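Local atomic coordinates of levoglucosan dehydrogenase (Pseudarthrobacter phenanthrenivorans, PDB entry 6A3F), a protein that catalyses the NAD(+)-dependent oxidation of levoglucosan to 3-dehydrolevoglucosan, working as a homotetramer of the Gfo/Idh/MocA family. Residues G223-V228 with T270-A275. Sequence-based numbering, arbitrary orientation.
Sequences GEFSAV and TMIRFA
A classic beta bulge marks the start of the antiparallel pairing between strands 225-233 and 267-274, neighbours in the large mixed sheet of the C-terminal substrate-binding domain. Ser226 and Ala227 both face Arg273, whose carbonyl O accepts two backbone bonds, from Ser226 N at 2.7 Å and from Ala227 N at 3.2 Å. Past the bulge Arg273 N returns a nearly straight bond to Ala227 O (3.0 Å), while before it Ala275 N donates to Glu224 O. The extra residue shifts the register by one between Phe225 and Ala227. On the sheet face covered by helices 206-221 and 380-399, Ile272 is wedged against both phenylalanines. Its CG2, set anti to the backbone N, lies over one face of the Phe225 ring, in a CH-pi contact 4.0 Å from the centroid, and also covers the centre of one face of Phe274. The CD1 methyl reaches on to the rim of Phe225. The two rings form a T-shaped pair with planes at 71°, Phe274 presenting its edge to the face of Phe225. The edge of Phe274 also meets the carbonyl oxygens of Gly223 and Glu224, where the chain leaves helix 206-221. This apolar cluster therefore joins the sheet to its helical cover, with Phe225 packing on Ile215, Ala218 and Ile389. Glu224 turns its carboxylate to a salt bridge with Arg219. Farther along, Val228 CB rests 3.6 Å from Thr270 OG1, whose hydroxyl donates to Met271 O at 3.0 Å.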
loop_
_atom_site.group_PDB
_atom_site.type_symbol
_atom_site.label_atom_id
_atom_site.label_comp_id
_atom_site.label_asym_id
_atom_site.label_seq_id
_atom_site.Cartn_x
_atom_site.Cartn_y
_atom_site.Cartn_z
ATOM N N GLY B 223 19.497 -17.958 -10.382
ATOM C CA GLY B 223 20.566 -18.731 -11.057
ATOM C C GLY B 223 20.325 -18.807 -12.564
ATOM O O GLY B 223 19.478 -18.060 -13.131
ATOM N N GLU B 224 21.031 -19.737 -13.224
ATOM C CA GLU B 224 20.989 -19.806 -14.657
ATOM C C GLU B 224 19.681 -20.447 -15.108
ATOM O O GLU B 224 19.085 -21.254 -14.433
ATOM C CB GLU B 224 22.167 -20.630 -15.198
ATOM C CG GLU B 224 23.531 -20.059 -14.904
ATOM C CD GLU B 224 23.914 -18.801 -15.680
ATOM O OE1 GLU B 224 23.048 -18.221 -16.395
ATOM O OE2 GLU B 224 25.075 -18.361 -15.506
ATOM N N PHE B 225 19.308 -20.132 -16.333
ATOM C CA PHE B 225 18.168 -20.669 -16.963
ATOM C C PHE B 225 18.506 -22.001 -17.658
ATOM O O PHE B 225 19.507 -22.101 -18.365
ATOM C CB PHE B 225 17.657 -19.698 -18.036
ATOM C CG PHE B 225 16.952 -18.447 -17.564
ATOM C CD1 PHE B 225 17.366 -17.776 -16.426
ATOM C CD2 PHE B 225 15.870 -17.941 -18.263
ATOM C CE1 PHE B 225 16.748 -16.590 -16.038
ATOM C CE2 PHE B 225 15.240 -16.775 -17.854
ATOM C CZ PHE B 225 15.691 -16.090 -16.752
ATOM N N SER B 226 17.589 -22.939 -17.569
ATOM C CA SER B 226 17.731 -24.246 -18.266
ATOM C C SER B 226 16.937 -24.252 -19.578
ATOM O O SER B 226 17.414 -24.696 -20.641
ATOM C CB SER B 226 17.291 -25.356 -17.375
ATOM O OG SER B 226 17.443 -26.588 -18.063
ATOM N N ALA B 227 15.686 -23.829 -19.510
ATOM C CA ALA B 227 14.817 -23.808 -20.668
ATOM C C ALA B 227 13.739 -22.725 -20.506
ATOM O O ALA B 227 13.382 -22.371 -19.403
ATOM C CB ALA B 227 14.202 -25.163 -20.926
ATOM N N VAL B 228 13.203 -22.276 -21.635
ATOM C CA VAL B 228 12.105 -21.304 -21.673
ATOM C C VAL B 228 10.967 -21.751 -22.605
ATOM O O VAL B 228 11.132 -22.550 -23.546
ATOM C CB VAL B 228 12.652 -19.933 -22.115
ATOM C CG1 VAL B 228 13.663 -19.362 -21.137
ATOM C CG2 VAL B 228 13.259 -20.032 -23.526
ATOM N N THR B 270 7.122 -15.524 -20.567
ATOM C CA THR B 270 7.858 -16.770 -20.718
ATOM C C THR B 270 7.816 -17.514 -19.390
ATOM O O THR B 270 8.037 -16.879 -18.327
ATOM C CB THR B 270 9.288 -16.525 -21.201
ATOM O OG1 THR B 270 9.875 -17.806 -21.479
ATOM C CG2 THR B 270 10.153 -15.766 -20.213
ATOM N N MET B 271 7.586 -18.837 -19.465
ATOM C CA MET B 271 7.854 -19.702 -18.329
ATOM C C MET B 271 9.329 -20.119 -18.368
ATOM O O MET B 271 10.008 -20.043 -19.412
ATOM C CB MET B 271 6.940 -20.920 -18.310
ATOM C CG MET B 271 5.448 -20.614 -18.398
ATOM S SD MET B 271 4.359 -22.032 -18.064
ATOM C CE MET B 271 4.515 -22.942 -19.609
ATOM N N ILE B 272 9.888 -20.473 -17.210
ATOM C CA ILE B 272 11.293 -20.728 -17.046
ATOM C C ILE B 272 11.469 -21.979 -16.189
ATOM O O ILE B 272 10.780 -22.174 -15.169
ATOM C CB ILE B 272 12.005 -19.558 -16.355
ATOM C CG1 ILE B 272 11.792 -18.230 -17.081
ATOM C CG2 ILE B 272 13.481 -19.869 -16.085
ATOM C CD1 ILE B 272 11.989 -17.047 -16.167
ATOM N N ARG B 273 12.380 -22.844 -16.657
ATOM C CA ARG B 273 12.939 -23.844 -15.797
ATOM C C ARG B 273 14.374 -23.427 -15.506
ATOM O O ARG B 273 15.198 -23.273 -16.416
ATOM C CB ARG B 273 12.847 -25.253 -16.397
ATOM C CG ARG B 273 13.617 -26.281 -15.570
ATOM C CD ARG B 273 12.966 -26.649 -14.220
ATOM N NE ARG B 273 11.685 -27.296 -14.513
ATOM C CZ ARG B 273 10.845 -27.749 -13.599
ATOM N NH1 ARG B 273 11.191 -27.722 -12.317
ATOM N NH2 ARG B 273 9.665 -28.188 -13.973
ATOM N N PHE B 274 14.687 -23.269 -14.233
ATOM C CA PHE B 274 16.008 -22.893 -13.857
ATOM C C PHE B 274 16.917 -24.144 -13.812
ATOM O O PHE B 274 16.439 -25.235 -13.481
ATOM C CB PHE B 274 16.010 -22.194 -12.493
ATOM C CG PHE B 274 15.430 -20.801 -12.531
ATOM C CD1 PHE B 274 16.220 -19.718 -12.888
ATOM C CD2 PHE B 274 14.081 -20.605 -12.260
ATOM C CE1 PHE B 274 15.670 -18.446 -12.930
ATOM C CE2 PHE B 274 13.539 -19.325 -12.286
ATOM C CZ PHE B 274 14.340 -18.255 -12.630
ATOM N N ALA B 275 18.202 -23.921 -14.062
ATOM C CA ALA B 275 19.266 -24.966 -13.942
ATOM C C ALA B 275 19.216 -25.638 -12.566
ATOM O O ALA B 275 19.375 -26.841 -12.505
ATOM C CB ALA B 275 20.637 -24.393 -14.210
#